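Local coordinates for ketosynthase (Streptomyces sp. MSC090213JE08, PDB 6KXD), which probably catalyses the decarboxylative condensation of malonyl-ACP with a fatty acyl-ACP to give a 3-oxoacyl-ACP during polyketide chain extension, at residues 8-14 / 238-244; 91-95 / 249-254; 234-238 / 343-347. One frame throughout, in Å; residues are numbered along the deposited sequence.

Interaction 1. Residues 8-14 / 238-244; sequences RRVVLTG and LVLESLE
Val-11 and Glu-241 form an antiparallel hydrogen-bonded pair between strands 10-19 and 234-242, neighbours in the mixed sheet of this thiolase-like fold: Val-11 N lies 2.9 Å from Glu-241 O, and Glu-241 N bonds back to Val-11 O. Beyond Leu-12 the register slips by one, a beta bulge, and Val-239 N bonds to Gly-14 O at 2.7 Å. Thr-13, at the bulge, turns OG1 between its backbone N and carbonyl carbon (chi1 54°), where it donates to Glu-241 OE1 at 2.6 Å, on the anti side. Leu-12 and Leu-240 run side by side on one face, CD2 of Leu-12 pressing tightly on CD1 of Leu-240 at 3.5 Å. Leu-243 N bonds to Arg-9 O at 2.7 Å. Arg-8 lays a guanidinium face on Ser-242 CB, and its NH1 forms a salt bridge with Glu-244 OE2 at 3.2 Å. The oxygen lies in the guanidinium plane but is met from above its own carboxylate plane, the two planes 82° apart. Arg-8 NH2 donates to Ile-184 O of helix 172-185. With a leucine in place of Arg-8, Glu-244 would probably lose its charged mate and Ile-184 O this donor. Farther out, Ser-242 OG caps Ser-245 N as N-cap of helix 243-247, and Arg-9 NH1 pairs with Glu-256. Arg-249 and Arg-103 form salt bridges to Glu-241, so this buried carboxylate is probably kept ionised, with Thr-13 and Ser-245 OG as further donors.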
# COMPACT_ATOMS: atom_id res chain seq x y z
N ARG A 8 14.62 -18.16 -8.78
CA ARG A 8 13.40 -18.77 -9.30
C ARG A 8 12.77 -17.81 -10.31
O ARG A 8 12.75 -16.60 -10.10
CB ARG A 8 12.38 -19.08 -8.21
CG ARG A 8 12.95 -19.82 -7.01
CD ARG A 8 11.90 -20.71 -6.37
NE ARG A 8 10.63 -20.01 -6.19
CZ ARG A 8 9.46 -20.60 -5.98
NH1 ARG A 8 9.22 -21.81 -6.47
NH2 ARG A 8 8.54 -19.98 -5.27
N ARG A 9 12.26 -18.40 -11.40
CA ARG A 9 11.66 -17.66 -12.49
C ARG A 9 10.15 -17.60 -12.23
O ARG A 9 9.58 -18.51 -11.68
CB ARG A 9 11.96 -18.33 -13.84
CG ARG A 9 13.33 -18.00 -14.41
CD ARG A 9 13.66 -18.84 -15.64
NE ARG A 9 12.53 -19.05 -16.54
CZ ARG A 9 12.47 -18.65 -17.81
NH1 ARG A 9 13.30 -17.73 -18.27
NH2 ARG A 9 11.55 -19.16 -18.61
N VAL A 10 9.55 -16.47 -12.60
CA VAL A 10 8.16 -16.16 -12.27
C VAL A 10 7.44 -15.71 -13.55
O VAL A 10 7.94 -14.82 -14.25
CB VAL A 10 8.09 -15.04 -11.22
CG1 VAL A 10 6.65 -14.65 -10.88
CG2 VAL A 10 8.90 -15.42 -9.98
N VAL A 11 6.24 -16.24 -13.76
CA VAL A 11 5.52 -16.08 -14.99
C VAL A 11 4.08 -15.63 -14.72
O VAL A 11 3.53 -15.88 -13.66
CB VAL A 11 5.57 -17.39 -15.81
CG1 VAL A 11 6.97 -17.60 -16.40
CG2 VAL A 11 5.13 -18.60 -15.00
N LEU A 12 3.52 -14.94 -15.71
CA LEU A 12 2.18 -14.45 -15.70
C LEU A 12 1.29 -15.48 -16.37
O LEU A 12 1.31 -15.58 -17.60
CB LEU A 12 2.10 -13.12 -16.44
CG LEU A 12 2.86 -11.96 -15.78
CD1 LEU A 12 2.90 -10.72 -16.66
CD2 LEU A 12 2.24 -11.62 -14.44
N THR A 13 0.48 -16.16 -15.56
CA THR A 13 -0.42 -17.19 -16.05
C THR A 13 -1.87 -16.72 -16.15
O THR A 13 -2.69 -17.43 -16.73
CB THR A 13 -0.32 -18.43 -15.16
OG1 THR A 13 -0.56 -18.01 -13.82
CG2 THR A 13 1.04 -19.07 -15.27
N GLY A 14 -2.22 -15.56 -15.58
CA GLY A 14 -3.60 -15.09 -15.68
C GLY A 14 -3.68 -13.58 -15.60
O GLY A 14 -2.88 -12.96 -14.90
N LEU A 238 -3.11 -9.66 -11.92
CA LEU A 238 -2.23 -10.55 -12.59
C LEU A 238 -2.00 -11.76 -11.69
O LEU A 238 -1.76 -11.62 -10.49
CB LEU A 238 -0.90 -9.85 -12.88
CG LEU A 238 -0.98 -8.67 -13.84
CD1 LEU A 238 -1.35 -7.40 -13.10
CD2 LEU A 238 0.33 -8.48 -14.58
N VAL A 239 -2.10 -12.96 -12.28
CA VAL A 239 -1.63 -14.16 -11.60
C VAL A 239 -0.15 -14.36 -11.92
O VAL A 239 0.21 -14.56 -13.10
CB VAL A 239 -2.47 -15.41 -11.97
CG1 VAL A 239 -2.00 -16.62 -11.16
CG2 VAL A 239 -3.95 -15.16 -11.77
N LEU A 240 0.68 -14.30 -10.87
CA LEU A 240 2.06 -14.61 -10.92
C LEU A 240 2.24 -16.00 -10.32
O LEU A 240 1.61 -16.31 -9.31
CB LEU A 240 2.90 -13.63 -10.10
CG LEU A 240 3.23 -12.30 -10.77
CD1 LEU A 240 1.98 -11.47 -10.96
CD2 LEU A 240 4.26 -11.55 -9.94
N GLU A 241 3.15 -16.78 -10.90
CA GLU A 241 3.39 -18.15 -10.47
C GLU A 241 4.84 -18.51 -10.69
O GLU A 241 5.44 -18.01 -11.64
CB GLU A 241 2.55 -19.13 -11.30
CG GLU A 241 1.15 -19.34 -10.78
CD GLU A 241 0.42 -20.47 -11.49
OE1 GLU A 241 -0.41 -20.16 -12.38
OE2 GLU A 241 0.68 -21.66 -11.16
N SER A 242 5.41 -19.34 -9.82
CA SER A 242 6.76 -19.83 -10.08
C SER A 242 6.71 -20.57 -11.42
O SER A 242 5.69 -21.18 -11.73
CB SER A 242 7.27 -20.72 -8.99
OG SER A 242 6.56 -21.94 -8.97
N LEU A 243 7.76 -20.44 -12.23
CA LEU A 243 7.81 -21.24 -13.47
C LEU A 243 7.54 -22.72 -13.16
O LEU A 243 6.78 -23.36 -13.85
CB LEU A 243 9.17 -21.06 -14.15
CG LEU A 243 9.33 -21.87 -15.44
CD1 LEU A 243 8.25 -21.50 -16.44
CD2 LEU A 243 10.72 -21.67 -16.05
N GLU A 244 8.19 -23.24 -12.11
CA GLU A 244 8.02 -24.63 -11.67
C GLU A 244 6.53 -24.98 -11.58
O GLU A 244 6.10 -26.00 -12.08
CB GLU A 244 8.56 -24.84 -10.26
CG GLU A 244 10.03 -25.16 -10.17
CD GLU A 244 10.51 -25.12 -8.73
OE1 GLU A 244 10.57 -26.20 -8.10
OE2 GLU A 244 10.78 -23.99 -8.23

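Interaction 2. Residues 91-95 / 249-254; sequences DDAGL and RGARIH
Asp-92 and Ala-93, around the C-terminal end of helix 77-93, offer backbone carbonyls to two arginines from the loop between helix 243-247 and strand 255-264. Arg-252 grips Asp-92 O end-on with both terminal nitrogens. Its NH2 is 2.7 Å from Asp-92 O and in the carbonyl plane, whereas NH1, at 3.1 Å from the same oxygen, is tilted out of it. Arg-249 repeats the end-on grip on Ala-93 O, with NH2 at 3.0 Å, and both of its nitrogens approach from one face of that carbonyl. The chain turns away just here in a Schellman motif: Gly-94 has positive phi (80°), and its N bonds back to Asp-91 O. The arginines thus meet carbonyls at a helix C-terminus, where the dipole would be expected to suit positive charge. Leu-95 CD2 covers one face of the Arg-249 guanidinium and Ala-251 CB the opposite face, an apolar sandwich that limits its rotation, while the same NH2 also serves Glu-241. The Asp-92 side chain leaves with CG anti to the backbone N (chi1 -172°), which carries OD2 to within 2.5 Å of His-254 NE2, a very short His-carboxylate hydrogen bond. Carboxylate and imidazole are nearly coplanar, 6° apart. OD2 also accepts from Phe-15 N, and the ring of Phe-15 stacks on that of His-254. Asp-92 OD1, 3.3 Å from Arg-252 NH2, lies well out of the guanidinium plane and pairs with it through charge alone.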
# COMPACT_ATOMS: atom_id res chain seq x y z
N ASP A 91 -9.64 -17.36 -13.25
CA ASP A 91 -10.31 -18.01 -14.42
C ASP A 91 -9.29 -18.11 -15.57
O ASP A 91 -9.00 -19.21 -16.08
CB ASP A 91 -11.60 -17.26 -14.80
CG ASP A 91 -12.72 -17.46 -13.79
OD1 ASP A 91 -12.58 -18.34 -12.93
OD2 ASP A 91 -13.72 -16.72 -13.86
N ASP A 92 -8.71 -16.97 -15.92
CA ASP A 92 -7.78 -16.85 -17.04
C ASP A 92 -6.55 -17.71 -16.79
O ASP A 92 -5.89 -18.11 -17.73
CB ASP A 92 -7.34 -15.40 -17.26
CG ASP A 92 -6.53 -15.19 -18.53
OD1 ASP A 92 -7.11 -15.36 -19.63
OD2 ASP A 92 -5.34 -14.87 -18.41
N ALA A 93 -6.22 -17.99 -15.52
CA ALA A 93 -5.04 -18.78 -15.25
C ALA A 93 -5.37 -20.29 -15.26
O ALA A 93 -4.46 -21.08 -15.19
CB ALA A 93 -4.43 -18.38 -13.94
N GLY A 94 -6.66 -20.65 -15.30
CA GLY A 94 -7.10 -22.06 -15.22
C GLY A 94 -7.10 -22.56 -13.79
O GLY A 94 -6.99 -23.75 -13.53
N LEU A 95 -7.21 -21.62 -12.84
CA LEU A 95 -7.12 -21.91 -11.43
C LEU A 95 -8.53 -21.80 -10.88
O LEU A 95 -9.23 -20.84 -11.15
CB LEU A 95 -6.22 -20.89 -10.71
CG LEU A 95 -4.72 -21.12 -10.79
CD1 LEU A 95 -3.94 -19.94 -10.22
CD2 LEU A 95 -4.34 -22.39 -10.05
N ARG A 249 1.61 -27.55 -13.84
CA ARG A 249 0.14 -27.44 -13.72
C ARG A 249 -0.50 -27.50 -15.12
O ARG A 249 -1.71 -27.62 -15.25
CB ARG A 249 -0.15 -26.09 -13.04
CG ARG A 249 -1.57 -25.88 -12.52
CD ARG A 249 -1.65 -24.66 -11.60
NE ARG A 249 -1.42 -23.35 -12.24
CZ ARG A 249 -2.32 -22.73 -12.98
NH1 ARG A 249 -3.36 -23.41 -13.44
NH2 ARG A 249 -2.19 -21.44 -13.29
N GLY A 250 0.33 -27.37 -16.16
CA GLY A 250 -0.12 -27.24 -17.55
C GLY A 250 -0.72 -25.87 -17.85
O GLY A 250 -1.64 -25.75 -18.67
N ALA A 251 -0.20 -24.83 -17.19
CA ALA A 251 -0.75 -23.49 -17.30
C ALA A 251 -0.25 -22.82 -18.58
O ALA A 251 0.92 -22.91 -18.94
CB ALA A 251 -0.38 -22.69 -16.08
N ARG A 252 -1.14 -22.13 -19.28
CA ARG A 252 -0.73 -21.22 -20.35
C ARG A 252 -0.04 -20.01 -19.68
O ARG A 252 -0.60 -19.39 -18.80
CB ARG A 252 -1.97 -20.84 -21.18
CG ARG A 252 -1.71 -19.83 -22.28
CD ARG A 252 -1.90 -18.39 -21.83
NE ARG A 252 -3.29 -18.02 -21.57
CZ ARG A 252 -3.89 -18.05 -20.38
NH1 ARG A 252 -3.21 -18.14 -19.25
NH2 ARG A 252 -5.21 -18.01 -20.34
N ILE A 253 1.17 -19.68 -20.15
CA ILE A 253 1.99 -18.60 -19.63
C ILE A 253 1.95 -17.42 -20.62
O ILE A 253 2.43 -17.54 -21.73
CB ILE A 253 3.41 -19.13 -19.39
CG1 ILE A 253 3.44 -20.16 -18.25
CG2 ILE A 253 4.38 -17.98 -19.16
CD1 ILE A 253 4.76 -20.86 -18.07
N HIS A 254 1.40 -16.28 -20.18
CA HIS A 254 1.23 -15.09 -21.02
C HIS A 254 2.60 -14.45 -21.27
O HIS A 254 2.91 -14.09 -22.41
CB HIS A 254 0.30 -14.05 -20.38
CG HIS A 254 -1.15 -14.39 -20.33
ND1 HIS A 254 -1.95 -14.44 -21.46
CD2 HIS A 254 -1.99 -14.57 -19.28
CE1 HIS A 254 -3.20 -14.69 -21.12
NE2 HIS A 254 -3.25 -14.79 -19.77

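Interaction 3. Residues 234-238 / 343-347; sequences GAGIL and ALGAI
Leu-238 and Ile-347 lie flank to flank, their side chains running in opposing directions, where strand 234-242 meets helix 341-355, a strand-on-helix packing consistent with the layered thiolase fold, in which central helices lie buried between two sheets. The local axes come within 7.3 Å at an angle of 53°. Leu-238 CG is 3.7 Å from Ile-347 CG1, and Leu-238 CD2 reaches on to Ala-346 CB at 4.0 Å. With CG1 anti to the carbonyl carbon (chi1 -67°) and the chain extended beyond it, Ile-347 places CD1 3.7 Å from Gly-236 CA. A CB at Gly-236 would point toward the helix, tight against Ile-347 CD1 and Leu-344 N, consistent with the bare backbone letting the helix come this close. Leu-344 leans across the helix surface instead, bringing CD2 to 3.6 Å from Ala-235 O. The CB atoms of Ala-235 and Ile-237 point away from helix 341-355, and both side chains pack on helix 77-93, so the strand is covered on both faces. Helix 341-355 also rests on strand 10-19, through Leu-344 on Val-17 and Ile-347 on Phe-15 and Val-17. Facing the strand one turn before Ile-347, Ala-343 places its CB 3.5 Å from Gly-236 O.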
# COMPACT_ATOMS: atom_id res chain seq x y z
N GLY A 234 -10.87 1.19 -12.34
CA GLY A 234 -10.84 -0.16 -12.80
C GLY A 234 -9.94 -1.01 -11.94
O GLY A 234 -9.57 -0.64 -10.88
N ALA A 235 -9.66 -2.21 -12.43
CA ALA A 235 -8.79 -3.11 -11.72
C ALA A 235 -8.05 -3.96 -12.74
O ALA A 235 -8.61 -4.39 -13.77
CB ALA A 235 -9.60 -3.95 -10.77
N GLY A 236 -6.78 -4.20 -12.46
CA GLY A 236 -6.05 -5.21 -13.11
C GLY A 236 -5.46 -6.13 -12.10
O GLY A 236 -4.85 -5.66 -11.13
N ILE A 237 -5.69 -7.42 -12.30
CA ILE A 237 -5.11 -8.44 -11.46
C ILE A 237 -4.34 -9.39 -12.34
O ILE A 237 -4.87 -9.90 -13.36
CB ILE A 237 -6.17 -9.15 -10.60
CG1 ILE A 237 -6.91 -8.17 -9.70
CG2 ILE A 237 -5.52 -10.25 -9.78
CD1 ILE A 237 -6.05 -7.60 -8.56
N LEU A 238 -3.11 -9.66 -11.92
CA LEU A 238 -2.23 -10.55 -12.59
C LEU A 238 -2.00 -11.76 -11.69
O LEU A 238 -1.76 -11.62 -10.49
CB LEU A 238 -0.90 -9.85 -12.88
CG LEU A 238 -0.98 -8.67 -13.84
CD1 LEU A 238 -1.35 -7.40 -13.10
CD2 LEU A 238 0.33 -8.48 -14.58
N ALA A 343 -1.11 -1.49 -13.01
CA ALA A 343 -1.50 -2.87 -13.12
C ALA A 343 -2.09 -3.12 -14.52
O ALA A 343 -1.70 -4.08 -15.18
CB ALA A 343 -2.47 -3.24 -12.05
N LEU A 344 -2.99 -2.22 -14.92
CA LEU A 344 -3.57 -2.21 -16.29
C LEU A 344 -2.47 -2.00 -17.33
O LEU A 344 -2.42 -2.71 -18.30
CB LEU A 344 -4.69 -1.18 -16.40
CG LEU A 344 -5.96 -1.56 -15.65
CD1 LEU A 344 -6.95 -0.41 -15.55
CD2 LEU A 344 -6.60 -2.82 -16.24
N GLY A 345 -1.48 -1.15 -17.03
CA GLY A 345 -0.28 -1.04 -17.88
C GLY A 345 0.51 -2.33 -17.98
O GLY A 345 0.96 -2.76 -19.09
N ALA A 346 0.75 -2.98 -16.83
CA ALA A 346 1.44 -4.24 -16.81
C ALA A 346 0.73 -5.26 -17.72
O ALA A 346 1.40 -6.05 -18.39
CB ALA A 346 1.55 -4.77 -15.40
N ILE A 347 -0.60 -5.33 -17.62
CA ILE A 347 -1.34 -6.32 -18.38
C ILE A 347 -1.20 -5.98 -19.88
O ILE A 347 -0.91 -6.85 -20.68
CB ILE A 347 -2.80 -6.41 -17.93
CG1 ILE A 347 -2.87 -6.97 -16.51
CG2 ILE A 347 -3.62 -7.29 -18.89
CD1 ILE A 347 -4.25 -6.89 -15.90

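Overall arrangement
Along the chain the segments run 8-14, 91-95, 234-238 joined to 238-244 at Leu-238, 249-254 and 343-347, so all three contacts interleave. Interactions 1 and 3 divide strand 234-242 between them, centres about 15 Å apart: the first joins its C-terminal half to strand 10-19, the second its N-terminal half to helix 341-355, near the chain's centre. Interaction 2, about 9 Å from interaction 1 between centres, touches it through a probable hydrogen bond from His-254 N to Leu-12 O. Interactions 2 and 3, centres about 17 Å apart, do not touch. All border one mixed sheet: strand pairing within it, helix 341-355 packed on it and, beside it, the end of helix 77-93 bound to the loop before strand 255-264.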